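Local coordinates for UL37 (Suid herpesvirus 1, PDB 4K70), which is an inner tegument protein thought to act in intracellular trafficking of the virus, represented here by its calcium-binding N-terminal half, at residues A[334-339]-A[428-433]; A[345-350]-A[380-385]; A[386-389]-A[393-396]. One frame throughout, in Å; residues are numbered along the deposited sequence.

Contact 1: A[334-339]-A[428-433]; sequences LQVVEA and RHCMAP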
ATOM      1  N   LEU A 334      -6.344   6.994  -7.802  1.00 18.25           N
ATOM      2  CA  LEU A 334      -5.720   7.755  -8.880  1.00 20.21           C
ATOM      3  C   LEU A 334      -6.481   9.051  -9.089  1.00 25.44           C
ATOM      4  O   LEU A 334      -5.896  10.124  -9.176  1.00 26.44           O
ATOM      5  CB  LEU A 334      -5.672   6.961 -10.189  1.00 22.23           C
ATOM      6  CG  LEU A 334      -5.190   7.796 -11.382  1.00 26.61           C
ATOM      7  CD1 LEU A 334      -3.839   8.473 -11.105  1.00 26.83           C
ATOM      8  CD2 LEU A 334      -5.114   6.965 -12.648  1.00 30.30           C
ATOM      9  N   GLN A 335      -7.801   8.944  -9.161  1.00 24.21           N
ATOM     10  CA  GLN A 335      -8.637  10.109  -9.406  1.00 23.47           C
ATOM     11  C   GLN A 335      -8.428  11.211  -8.373  1.00 21.46           C
ATOM     12  O   GLN A 335      -8.253  12.380  -8.726  1.00 20.77           O
ATOM     13  CB  GLN A 335     -10.108   9.689  -9.452  1.00 23.45           C
ATOM     14  CG  GLN A 335     -10.435   8.823 -10.671  1.00 30.60           C
ATOM     15  CD  GLN A 335     -11.845   8.248 -10.636  1.00 35.08           C
ATOM     16  OE1 GLN A 335     -12.694   8.704  -9.878  1.00 29.46           O
ATOM     17  NE2 GLN A 335     -12.092   7.231 -11.455  1.00 38.12           N
ATOM     18  N   VAL A 336      -8.447  10.847  -7.100  1.00 19.75           N
ATOM     19  CA  VAL A 336      -8.404  11.865  -6.066  1.00 20.29           C
ATOM     20  C   VAL A 336      -6.990  12.458  -5.970  1.00 22.09           C
ATOM     21  O   VAL A 336      -6.836  13.669  -5.853  1.00 21.51           O
ATOM     22  CB  VAL A 336      -8.916  11.346  -4.691  1.00 20.66           C
ATOM     23  CG1 VAL A 336      -8.000  10.254  -4.140  1.00 22.72           C
ATOM     24  CG2 VAL A 336      -9.028  12.511  -3.682  1.00 20.39           C
ATOM     25  N   VAL A 337      -5.962  11.614  -6.052  1.00 19.18           N
ATOM     26  CA  VAL A 337      -4.590  12.114  -6.000  1.00 19.39           C
ATOM     27  C   VAL A 337      -4.263  12.984  -7.208  1.00 20.56           C
ATOM     28  O   VAL A 337      -3.571  13.983  -7.084  1.00 19.08           O
ATOM     29  CB  VAL A 337      -3.571  10.971  -5.893  1.00 21.06           C
ATOM     30  CG1 VAL A 337      -2.164  11.544  -5.847  1.00 19.45           C
ATOM     31  CG2 VAL A 337      -3.867  10.139  -4.660  1.00 19.83           C
ATOM     32  N   GLU A 338      -4.778  12.621  -8.378  1.00 20.37           N
ATOM     33  CA  GLU A 338      -4.581  13.469  -9.556  1.00 22.97           C
ATOM     34  C   GLU A 338      -5.257  14.832  -9.378  1.00 24.49           C
ATOM     35  O   GLU A 338      -4.725  15.864  -9.790  1.00 23.92           O
ATOM     36  CB  GLU A 338      -5.110  12.789 -10.827  1.00 25.88           C
ATOM     37  CG  GLU A 338      -5.095  13.717 -12.042  1.00 30.59           C
ATOM     38  CD  GLU A 338      -5.238  12.969 -13.357  1.00 46.27           C
ATOM     39  OE1 GLU A 338      -5.429  11.735 -13.319  1.00 48.30           O
ATOM     40  OE2 GLU A 338      -5.149  13.614 -14.428  1.00 55.70           O
ATOM     41  N   ALA A 339      -6.431  14.831  -8.759  1.00 21.07           N
ATOM     42  CA  ALA A 339      -7.164  16.067  -8.533  1.00 22.86           C
ATOM     43  C   ALA A 339      -6.391  16.950  -7.572  1.00 24.84           C
ATOM     44  O   ALA A 339      -6.283  18.164  -7.783  1.00 23.81           O
ATOM     45  CB  ALA A 339      -8.543  15.773  -7.980  1.00 24.52           C
ATOM     46  N   ARG A 428     -13.698   7.542   2.488  1.00 22.32           N
ATOM     47  CA  ARG A 428     -14.092   6.176   2.169  1.00 19.66           C
ATOM     48  C   ARG A 428     -14.502   5.998   0.715  1.00 24.07           C
ATOM     49  O   ARG A 428     -14.352   4.913   0.157  1.00 23.88           O
ATOM     50  CB  ARG A 428     -15.184   5.657   3.110  1.00 21.87           C
ATOM     51  CG  ARG A 428     -16.577   6.257   2.927  1.00 24.46           C
ATOM     52  CD  ARG A 428     -17.525   5.673   3.970  1.00 24.55           C
ATOM     53  NE  ARG A 428     -18.884   6.201   3.851  1.00 26.16           N
ATOM     54  CZ  ARG A 428     -19.853   5.966   4.727  1.00 28.00           C
ATOM     55  NH1 ARG A 428     -19.617   5.217   5.797  1.00 25.90           N
ATOM     56  NH2 ARG A 428     -21.058   6.482   4.537  1.00 24.27           N
ATOM     57  N   HIS A 429     -14.988   7.068   0.096  1.00 25.29           N
ATOM     58  CA  HIS A 429     -15.494   6.985  -1.266  1.00 24.90           C
ATOM     59  C   HIS A 429     -14.390   6.658  -2.272  1.00 24.23           C
ATOM     60  O   HIS A 429     -14.622   6.002  -3.289  1.00 22.21           O
ATOM     61  CB  HIS A 429     -16.222   8.278  -1.667  1.00 22.57           C
ATOM     62  CG  HIS A 429     -17.117   8.108  -2.862  1.00 23.46           C
ATOM     63  ND1 HIS A 429     -18.279   7.367  -2.812  1.00 22.89           N
ATOM     64  CD2 HIS A 429     -16.996   8.541  -4.138  1.00 21.32           C
ATOM     65  CE1 HIS A 429     -18.844   7.366  -4.010  1.00 25.45           C
ATOM     66  NE2 HIS A 429     -18.091   8.074  -4.831  1.00 22.67           N
ATOM     67  N   CYS A 430     -13.180   7.107  -1.986  1.00 21.01           N
ATOM     68  CA  CYS A 430     -12.101   6.960  -2.948  1.00 21.92           C
ATOM     69  C   CYS A 430     -10.976   6.062  -2.442  1.00 24.60           C
ATOM     70  O   CYS A 430     -10.294   5.417  -3.241  1.00 29.43           O
ATOM     71  CB  CYS A 430     -11.569   8.333  -3.386  1.00 22.23           C
ATOM     72  SG  CYS A 430     -11.071   9.452  -1.994  1.00 23.86           S
ATOM     73  N   MET A 431     -10.820   5.973  -1.121  1.00 23.34           N
ATOM     74  CA  MET A 431      -9.675   5.275  -0.534  1.00 25.61           C
ATOM     75  C   MET A 431     -10.004   4.013   0.269  1.00 25.75           C
ATOM     76  O   MET A 431      -9.083   3.337   0.750  1.00 22.78           O
ATOM     77  CB  MET A 431      -8.848   6.228   0.346  1.00 20.70           C
ATOM     78  CG  MET A 431      -8.335   7.460  -0.378  1.00 21.19           C
ATOM     79  SD  MET A 431      -7.217   7.066  -1.735  1.00 23.76           S
ATOM     80  CE  MET A 431      -5.703   6.540  -0.908  1.00 22.54           C
ATOM     81  N   ALA A 432     -11.292   3.701   0.424  1.00 22.70           N
ATOM     82  CA  ALA A 432     -11.689   2.521   1.193  1.00 23.50           C
ATOM     83  C   ALA A 432     -10.991   1.284   0.642  1.00 23.54           C
ATOM     84  O   ALA A 432     -10.816   1.166  -0.568  1.00 22.97           O
ATOM     85  CB  ALA A 432     -13.202   2.325   1.159  1.00 20.39           C
ATOM     86  N   PRO A 433     -10.563   0.380   1.535  1.00 24.82           N
ATOM     87  CA  PRO A 433      -9.948  -0.882   1.126  1.00 22.07           C
ATOM     88  C   PRO A 433     -10.926  -1.703   0.280  1.00 23.98           C
ATOM     89  O   PRO A 433     -12.105  -1.785   0.624  1.00 23.41           O
ATOM     90  CB  PRO A 433      -9.697  -1.576   2.455  1.00 21.31           C
ATOM     91  CG  PRO A 433      -9.487  -0.478   3.416  1.00 20.70           C
ATOM     92  CD  PRO A 433     -10.502   0.561   2.999  1.00 27.39           C
TER
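No flat group takes part where Val336 meets Cys430 and Met431; one methyl-bearing branch meets two sulfurs. Cys430 SG rests against the forked end of the valine, 3.8 Å from Val336 CG1 and 4.0 Å from Val336 CG2, almost evenly shared between the two methyls. The same CG1 also meets the thioether, on the side facing helix 422-431, with Val336 CG1 4.1 Å from Met431 SD. The two sulfurs, Cys430 SG and Met431 SD, stand 4.5 Å apart, and CG1 lodges in the notch between them. Torsions set this up: Val336 has CG1 between its backbone N and carbonyl carbon (chi1 65°), which turns that methyl to the front, and Cys430 SG takes the matching position on its own backbone.

Met431 gets there differently. Its CB does not aim at helix 333-342, but the chain folds at chi2 (-62°) and again at chi3 (-73°), carrying SD across the valine at about a right angle. The contact is apolar and fully buried, and small, with 119 Å² hidden between the segments in all. The backbones come close, Val336 CA lying 6.9 Å from Cys430 CA, which suits short side chains such as valine and cysteine. From helix 366-385, Val381 packs on Val336 and Leu384 on Met431, closing the same core. Cys430 and Met431 are the last two residues of helix 422-431, and Ala432 already leaves the helical path, with a weak bond from Ala432 N to Arg428 O. The arrangement is ordinary helix-against-helix core packing in an all-helical fold: the C-terminal turn of helix 422-431 set against the flank of helix 333-342.

Contact 2: A[345-350]-A[380-385]; sequences FTRRHC and VVHRLL. With NA (sodium ion), chain F; CA (calcium ion), chain D.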
ATOM      1  N   PHE A 345      -2.341  20.885  -4.362  1.00 21.77           N
ATOM      2  CA  PHE A 345      -2.508  20.338  -3.022  1.00 20.22           C
ATOM      3  C   PHE A 345      -1.603  19.121  -2.818  1.00 22.35           C
ATOM      4  O   PHE A 345      -2.061  17.993  -2.684  1.00 23.02           O
ATOM      5  CB  PHE A 345      -3.964  19.982  -2.763  1.00 20.90           C
ATOM      6  CG  PHE A 345      -4.833  21.186  -2.432  1.00 24.23           C
ATOM      7  CD1 PHE A 345      -5.333  21.996  -3.439  1.00 21.99           C
ATOM      8  CD2 PHE A 345      -5.123  21.509  -1.111  1.00 20.13           C
ATOM      9  CE1 PHE A 345      -6.141  23.105  -3.137  1.00 23.71           C
ATOM     10  CE2 PHE A 345      -5.915  22.609  -0.797  1.00 21.74           C
ATOM     11  CZ  PHE A 345      -6.428  23.410  -1.811  1.00 24.51           C
ATOM     12  N   THR A 346      -0.305  19.374  -2.816  1.00 25.07           N
ATOM     13  CA  THR A 346       0.688  18.362  -2.498  1.00 23.96           C
ATOM     14  C   THR A 346       0.588  18.038  -1.006  1.00 25.55           C
ATOM     15  O   THR A 346      -0.168  18.684  -0.277  1.00 23.07           O
ATOM     16  CB  THR A 346       2.074  18.896  -2.789  1.00 25.00           C
ATOM     17  OG1 THR A 346       2.266  20.079  -2.014  1.00 22.13           O
ATOM     18  CG2 THR A 346       2.200  19.259  -4.254  1.00 22.35           C
ATOM     19  N   ARG A 347       1.340  17.039  -0.556  1.00 24.86           N
ATOM     20  CA  ARG A 347       1.304  16.616   0.845  0.59 26.33           C
ATOM     21  C   ARG A 347       1.557  17.776   1.794  1.00 25.52           C
ATOM     22  O   ARG A 347       0.816  17.983   2.750  1.00 22.48           O
ATOM     23  CB  ARG A 347       2.345  15.522   1.129  0.59 26.11           C
ATOM     24  CG  ARG A 347       2.269  15.000   2.560  0.59 28.89           C
ATOM     25  CD  ARG A 347       3.591  14.415   3.060  0.59 30.97           C
ATOM     26  NE  ARG A 347       4.678  15.393   3.121  0.59 33.29           N
ATOM     27  CZ  ARG A 347       4.863  16.263   4.115  0.59 33.60           C
ATOM     28  NH1 ARG A 347       4.020  16.307   5.143  0.59 31.77           N
ATOM     29  NH2 ARG A 347       5.890  17.101   4.073  0.59 30.15           N
ATOM     30  N   ARG A 348       2.623  18.518   1.529  1.00 23.78           N
ATOM     31  CA  ARG A 348       3.005  19.629   2.397  1.00 27.92           C
ATOM     32  C   ARG A 348       1.991  20.774   2.339  1.00 24.06           C
ATOM     33  O   ARG A 348       1.707  21.409   3.349  1.00 23.90           O
ATOM     34  CB  ARG A 348       4.411  20.117   2.033  1.00 29.93           C
ATOM     35  CG  ARG A 348       4.858  21.358   2.752  1.00 34.36           C
ATOM     36  CD  ARG A 348       4.913  21.145   4.250  1.00 39.14           C
ATOM     37  NE  ARG A 348       5.674  22.208   4.906  1.00 47.45           N
ATOM     38  CZ  ARG A 348       5.600  22.486   6.204  1.00 47.46           C
ATOM     39  NH1 ARG A 348       4.794  21.778   6.989  1.00 43.91           N
ATOM     40  NH2 ARG A 348       6.323  23.474   6.718  1.00 51.82           N
ATOM     41  N   HIS A 349       1.432  21.037   1.166  1.00 21.53           N
ATOM     42  CA  HIS A 349       0.466  22.147   1.037  1.00 22.06           C
ATOM     43  C   HIS A 349      -0.846  21.862   1.739  1.00 22.12           C
ATOM     44  O   HIS A 349      -1.497  22.778   2.273  1.00 24.51           O
ATOM     45  CB  HIS A 349       0.232  22.519  -0.430  1.00 19.67           C
ATOM     46  CG  HIS A 349       1.424  23.151  -1.073  1.00 21.61           C
ATOM     47  ND1 HIS A 349       1.422  23.589  -2.376  1.00 19.30           N
ATOM     48  CD2 HIS A 349       2.659  23.419  -0.584  1.00 21.97           C
ATOM     49  CE1 HIS A 349       2.605  24.116  -2.662  1.00 21.78           C
ATOM     50  NE2 HIS A 349       3.372  24.015  -1.594  1.00 20.99           N
ATOM     51  N   CYS A 350      -1.259  20.601   1.717  1.00 20.79           N
ATOM     52  CA  CYS A 350      -2.426  20.187   2.477  1.00 21.88           C
ATOM     53  C   CYS A 350      -2.197  20.460   3.959  1.00 20.43           C
ATOM     54  O   CYS A 350      -3.042  21.025   4.629  1.00 21.09           O
ATOM     55  CB  CYS A 350      -2.718  18.700   2.268  1.00 22.93           C
ATOM     56  SG  CYS A 350      -3.429  18.281   0.651  1.00 24.32           S
ATOM     57  N   VAL A 380      -5.365  13.357   4.516  1.00 22.34           N
ATOM     58  CA  VAL A 380      -5.719  11.986   4.841  1.00 22.75           C
ATOM     59  C   VAL A 380      -5.412  11.068   3.652  1.00 23.23           C
ATOM     60  O   VAL A 380      -4.797  10.013   3.813  1.00 21.47           O
ATOM     61  CB  VAL A 380      -7.184  11.882   5.274  1.00 21.42           C
ATOM     62  CG1 VAL A 380      -7.580  10.414   5.482  1.00 22.45           C
ATOM     63  CG2 VAL A 380      -7.414  12.707   6.550  1.00 21.31           C
ATOM     64  N   VAL A 381      -5.806  11.485   2.454  1.00 20.95           N
ATOM     65  CA  VAL A 381      -5.465  10.727   1.244  1.00 21.92           C
ATOM     66  C   VAL A 381      -3.952  10.499   1.123  1.00 23.81           C
ATOM     67  O   VAL A 381      -3.507   9.379   0.872  1.00 22.60           O
ATOM     68  CB  VAL A 381      -5.973  11.443  -0.026  1.00 18.39           C
ATOM     69  CG1 VAL A 381      -5.355  10.839  -1.287  1.00 24.74           C
ATOM     70  CG2 VAL A 381      -7.491  11.397  -0.075  1.00 20.16           C
ATOM     71  N   HIS A 382      -3.166  11.561   1.304  1.00 22.94           N
ATOM     72  CA  HIS A 382      -1.703  11.452   1.178  1.00 24.16           C
ATOM     73  C   HIS A 382      -1.109  10.462   2.166  1.00 26.35           C
ATOM     74  O   HIS A 382      -0.185   9.702   1.836  1.00 25.70           O
ATOM     75  CB  HIS A 382      -1.028  12.819   1.322  1.00 24.69           C
ATOM     76  CG  HIS A 382      -1.074  13.640   0.073  1.00 25.97           C
ATOM     77  ND1 HIS A 382      -0.418  13.272  -1.081  1.00 24.50           N
ATOM     78  CD2 HIS A 382      -1.702  14.810  -0.211  1.00 22.07           C
ATOM     79  CE1 HIS A 382      -0.637  14.175  -2.021  1.00 27.61           C
ATOM     80  NE2 HIS A 382      -1.405  15.123  -1.515  1.00 24.05           N
ATOM     81  N   ARG A 383      -1.640  10.483   3.384  1.00 24.89           N
ATOM     82  CA  ARG A 383      -1.259   9.529   4.416  1.00 25.33           C
ATOM     83  C   ARG A 383      -1.531   8.078   4.023  1.00 23.29           C
ATOM     84  O   ARG A 383      -0.716   7.204   4.283  1.00 23.07           O
ATOM     85  CB  ARG A 383      -2.020   9.823   5.702  1.00 22.28           C
ATOM     86  CG  ARG A 383      -1.493  10.992   6.471  1.00 30.17           C
ATOM     87  CD  ARG A 383      -1.809  10.788   7.932  1.00 33.94           C
ATOM     88  NE  ARG A 383      -3.085  11.346   8.357  1.00 34.90           N
ATOM     89  CZ  ARG A 383      -3.842  10.811   9.317  1.00 35.19           C
ATOM     90  NH1 ARG A 383      -3.463   9.685   9.918  1.00 29.20           N
ATOM     91  NH2 ARG A 383      -4.981  11.390   9.671  1.00 24.80           N
ATOM     92  N   LEU A 384      -2.700   7.827   3.448  1.00 21.99           N
ATOM     93  CA  LEU A 384      -3.102   6.474   3.078  1.00 20.95           C
ATOM     94  C   LEU A 384      -2.406   5.947   1.838  1.00 22.37           C
ATOM     95  O   LEU A 384      -2.283   4.733   1.665  1.00 23.55           O
ATOM     96  CB  LEU A 384      -4.614   6.411   2.817  1.00 20.25           C
ATOM     97  CG  LEU A 384      -5.544   6.601   4.012  1.00 22.71           C
ATOM     98  CD1 LEU A 384      -6.932   7.003   3.551  1.00 18.59           C
ATOM     99  CD2 LEU A 384      -5.604   5.332   4.835  1.00 19.07           C
ATOM    100  N   LEU A 385      -1.999   6.845   0.949  1.00 20.21           N
ATOM    101  CA  LEU A 385      -1.591   6.432  -0.390  1.00 22.13           C
ATOM    102  C   LEU A 385      -0.417   5.445  -0.406  1.00 24.03           C
ATOM    103  O   LEU A 385      -0.412   4.505  -1.206  1.00 24.45           O
ATOM    104  CB  LEU A 385      -1.286   7.645  -1.271  1.00 22.67           C
ATOM    105  CG  LEU A 385      -0.792   7.328  -2.684  1.00 23.09           C
ATOM    106  CD1 LEU A 385      -1.776   6.450  -3.450  1.00 24.82           C
ATOM    107  CD2 LEU A 385      -0.470   8.603  -3.454  1.00 26.14           C
TER
HETATM  108 NA    NA F1004       1.982   8.545   2.227  1.00 38.68          NA
HETATM  109 CA    CA D1002       0.791   5.764   5.463  1.00 22.70          CA
HETATM  110  O   HOH W   1      -0.760   5.492   7.293  1.00 26.55           O
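The start of helix 347-358, with Thr346 at its N-cap, is where His382 of helix 366-385 docks, its imidazole reaching out to the residues around the cap. The bond that crosses runs from His382 NE2 to Phe345 O, the carbonyl just ahead of the cap residue, at 3.2 Å. It is nearly straight (165° at the hydrogen), lies in the imidazole plane and uses a lone pair of the carbonyl, which fixes the rotation of the ring. The first turn of the helix then covers one face: Arg347 CB sits 4.2 Å from the centroid of the His382 ring in a CH-pi contact, and Arg347 N lies above the same face near the rim. At the edge, Cys350 SG approaches His382 CD2 to 4.0 Å. Capping itself is local, with Thr346 OG1 weakly accepting from His349 N. So close to a helix N-terminus, a second proton on the imidazole would probably be disfavoured.

In Arg347 a chi1 of -176° carries CG away from the backbone N, taking the chain past His382 CB and leading the guanidinium off to a salt bridge with Glu221, in one of two modelled conformers. Through its backbone carbonyls, helix 366-385 also holds the ions: His382 O binds a sodium ion at 2.5 Å together with Asp386, while Arg383 O binds a calcium ion at 2.4 Å, joined there by a water, Asp386 and Asp387.

Contact 3: A[386-389]-A[393-396]; sequences DDYG and DYVR. With CA (calcium ion), chain D; NA (sodium ion), chain F.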
ATOM      1  N   ASP A 386       0.567   5.637   0.471  1.00 20.40           N
ATOM      2  CA  ASP A 386       1.735   4.743   0.460  1.00 21.90           C
ATOM      3  C   ASP A 386       1.371   3.315   0.835  1.00 24.00           C
ATOM      4  O   ASP A 386       2.081   2.374   0.485  1.00 23.98           O
ATOM      5  CB  ASP A 386       2.900   5.271   1.344  1.00 20.16           C
ATOM      6  CG  ASP A 386       2.633   5.118   2.844  1.00 26.63           C
ATOM      7  OD1 ASP A 386       2.009   6.026   3.443  1.00 26.93           O
ATOM      8  OD2 ASP A 386       3.057   4.093   3.428  1.00 26.82           O
ATOM      9  N   ASP A 387       0.248   3.143   1.521  1.00 22.34           N
ATOM     10  CA  ASP A 387      -0.120   1.835   2.022  1.00 19.15           C
ATOM     11  C   ASP A 387      -1.105   1.151   1.089  1.00 24.57           C
ATOM     12  O   ASP A 387      -1.388  -0.032   1.248  1.00 19.54           O
ATOM     13  CB  ASP A 387      -0.765   1.974   3.386  1.00 20.91           C
ATOM     14  CG  ASP A 387       0.155   2.627   4.384  1.00 26.15           C
ATOM     15  OD1 ASP A 387       1.141   1.965   4.778  1.00 25.36           O
ATOM     16  OD2 ASP A 387      -0.109   3.785   4.758  1.00 23.94           O
ATOM     17  N   TYR A 388      -1.606   1.898   0.115  1.00 22.42           N
ATOM     18  CA  TYR A 388      -2.754   1.449  -0.669  1.00 22.43           C
ATOM     19  C   TYR A 388      -2.512   0.142  -1.426  1.00 23.68           C
ATOM     20  O   TYR A 388      -1.559   0.029  -2.201  1.00 24.87           O
ATOM     21  CB  TYR A 388      -3.188   2.519  -1.662  1.00 22.28           C
ATOM     22  CG  TYR A 388      -4.515   2.169  -2.289  1.00 25.75           C
ATOM     23  CD1 TYR A 388      -4.586   1.357  -3.418  1.00 27.03           C
ATOM     24  CD2 TYR A 388      -5.697   2.610  -1.721  1.00 24.00           C
ATOM     25  CE1 TYR A 388      -5.805   1.009  -3.974  1.00 26.52           C
ATOM     26  CE2 TYR A 388      -6.916   2.282  -2.274  1.00 25.54           C
ATOM     27  CZ  TYR A 388      -6.965   1.478  -3.398  1.00 26.34           C
ATOM     28  OH  TYR A 388      -8.186   1.164  -3.930  1.00 29.51           O
ATOM     29  N   GLY A 389      -3.393  -0.828  -1.207  1.00 26.21           N
ATOM     30  CA  GLY A 389      -3.332  -2.080  -1.936  1.00 27.00           C
ATOM     31  C   GLY A 389      -4.502  -3.000  -1.656  1.00 24.86           C
ATOM     32  O   GLY A 389      -5.423  -2.647  -0.915  1.00 25.08           O
ATOM     33  N   ASP A 393      -2.851  -5.739   4.987  1.00 28.16           N
ATOM     34  CA  ASP A 393      -2.037  -4.628   5.477  0.50 26.78           C
ATOM     35  C   ASP A 393      -2.708  -3.277   5.242  1.00 25.16           C
ATOM     36  O   ASP A 393      -2.644  -2.380   6.085  1.00 23.43           O
ATOM     37  CB  ASP A 393      -0.675  -4.613   4.790  0.50 23.45           C
ATOM     38  CG  ASP A 393       0.227  -3.524   5.330  0.50 26.47           C
ATOM     39  OD1 ASP A 393       0.699  -3.682   6.470  0.50 29.64           O
ATOM     40  OD2 ASP A 393       0.464  -2.517   4.627  0.50 27.04           O
ATOM     41  N   TYR A 394      -3.322  -3.118   4.079  1.00 21.67           N
ATOM     42  CA  TYR A 394      -3.989  -1.843   3.804  1.00 22.93           C
ATOM     43  C   TYR A 394      -5.278  -1.719   4.612  1.00 22.63           C
ATOM     44  O   TYR A 394      -5.601  -0.640   5.083  1.00 27.08           O
ATOM     45  CB  TYR A 394      -4.239  -1.606   2.320  1.00 20.71           C
ATOM     46  CG  TYR A 394      -4.908  -0.265   2.070  1.00 23.95           C
ATOM     47  CD1 TYR A 394      -4.298   0.918   2.474  1.00 22.01           C
ATOM     48  CD2 TYR A 394      -6.147  -0.181   1.442  1.00 18.96           C
ATOM     49  CE1 TYR A 394      -4.892   2.155   2.258  1.00 21.31           C
ATOM     50  CE2 TYR A 394      -6.756   1.050   1.227  1.00 21.66           C
ATOM     51  CZ  TYR A 394      -6.118   2.217   1.635  1.00 24.49           C
ATOM     52  OH  TYR A 394      -6.703   3.443   1.422  1.00 23.34           O
ATOM     53  N   VAL A 395      -5.990  -2.830   4.807  1.00 22.85           N
ATOM     54  CA  VAL A 395      -7.159  -2.821   5.678  1.00 20.40           C
ATOM     55  C   VAL A 395      -6.787  -2.280   7.063  1.00 25.01           C
ATOM     56  O   VAL A 395      -7.475  -1.429   7.612  1.00 23.27           O
ATOM     57  CB  VAL A 395      -7.773  -4.207   5.832  1.00 24.47           C
ATOM     58  CG1 VAL A 395      -8.846  -4.174   6.899  1.00 25.60           C
ATOM     59  CG2 VAL A 395      -8.372  -4.669   4.507  1.00 22.08           C
ATOM     60  N   ARG A 396      -5.681  -2.778   7.603  1.00 21.88           N
ATOM     61  CA  ARG A 396      -5.164  -2.347   8.897  1.00 23.08           C
ATOM     62  C   ARG A 396      -4.679  -0.897   8.885  1.00 21.82           C
ATOM     63  O   ARG A 396      -4.924  -0.154   9.831  1.00 22.97           O
ATOM     64  CB  ARG A 396      -4.011  -3.267   9.322  1.00 25.38           C
ATOM     65  CG  ARG A 396      -4.438  -4.697   9.678  1.00 27.02           C
ATOM     66  CD  ARG A 396      -3.219  -5.617   9.846  1.00 37.38           C
ATOM     67  NE  ARG A 396      -3.581  -6.936  10.368  1.00 41.14           N
ATOM     68  CZ  ARG A 396      -2.770  -7.994  10.354  1.00 45.55           C
ATOM     69  NH1 ARG A 396      -1.553  -7.894   9.828  1.00 40.27           N
ATOM     70  NH2 ARG A 396      -3.180  -9.155  10.853  1.00 39.56           N
TER
HETATM   71 CA    CA D1002       0.791   5.764   5.463  1.00 22.70          CA
HETATM   72 NA    NA F1004       1.982   8.545   2.227  1.00 38.68          NA
HETATM   73  O   HOH W   1      -0.760   5.492   7.293  1.00 26.55           O
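Tyr394 drives its ring into the bend of the backbone at Asp387, Tyr388 and Gly389, and here the packing is close. Tyr388 CA lies over one face, 3.8 Å from the centroid of the Tyr394 ring, a CH-pi contact shifted toward the rim. Two carbonyls come in obliquely, Asp387 O reaching 3.3 Å from Tyr394 CD1 while Gly389 O approaches Tyr394 CD2. Because its chi1 is -179°, the Tyr394 side chain extends well off helix 392-402, far enough for its hydroxyl to meet the edge of the Tyr388 ring, 3.4 Å from Tyr394 OH to Tyr388 CD2. The two rings are inclined at 54°, neither stacked nor edge-to-face. That hydroxyl is probably hydrogen-bonded to Met431 O, which ties the corner to the end of helix 422-431.

The other side is looser and partly exposed, populated by carboxylates and ions rather than by packed carbon. The side chain of Asp387 touches the Tyr394 ring through CB, while its carboxylate turns off to the calcium ion, which Asp387 OD2 binds at 2.3 Å. Asp386 OD1 binds the same calcium at 2.4 Å and also a sodium ion at 2.8 Å, bridging the two metals. In the modelled conformer, Asp393 OD2 comes within 4.5 Å of Asp387 OD1, a pair of like charges, and Asp393 OD1 forms a salt bridge with Arg182. This is a cation site at the C-terminal end of a helix, built where helix 366-385 turns through a short loop into helix 392-402.

Overall arrangement
Contact 1 closes the longest loop of chain, and contacts 2 and 3 follow each other inside it. The three centres lie 11 Å (1 to 2), 13 Å (1 to 3) and 15 Å (2 to 3) apart, so the contacts form one compact region of an all-helical chain. Helix 366-385 is the common element: Val381 meets Val336 and Val337 of contact 1, His382 carries contact 2, and the helix leads into the loop of contact 3. Contacts 2 and 3 share the calcium and sodium ions, while Met431 and Pro433 meet helix 392-402. Helices 333-342, 347-358, 392-402 and 422-431 thus gather round 366-385, with the metal site at its C-terminal end.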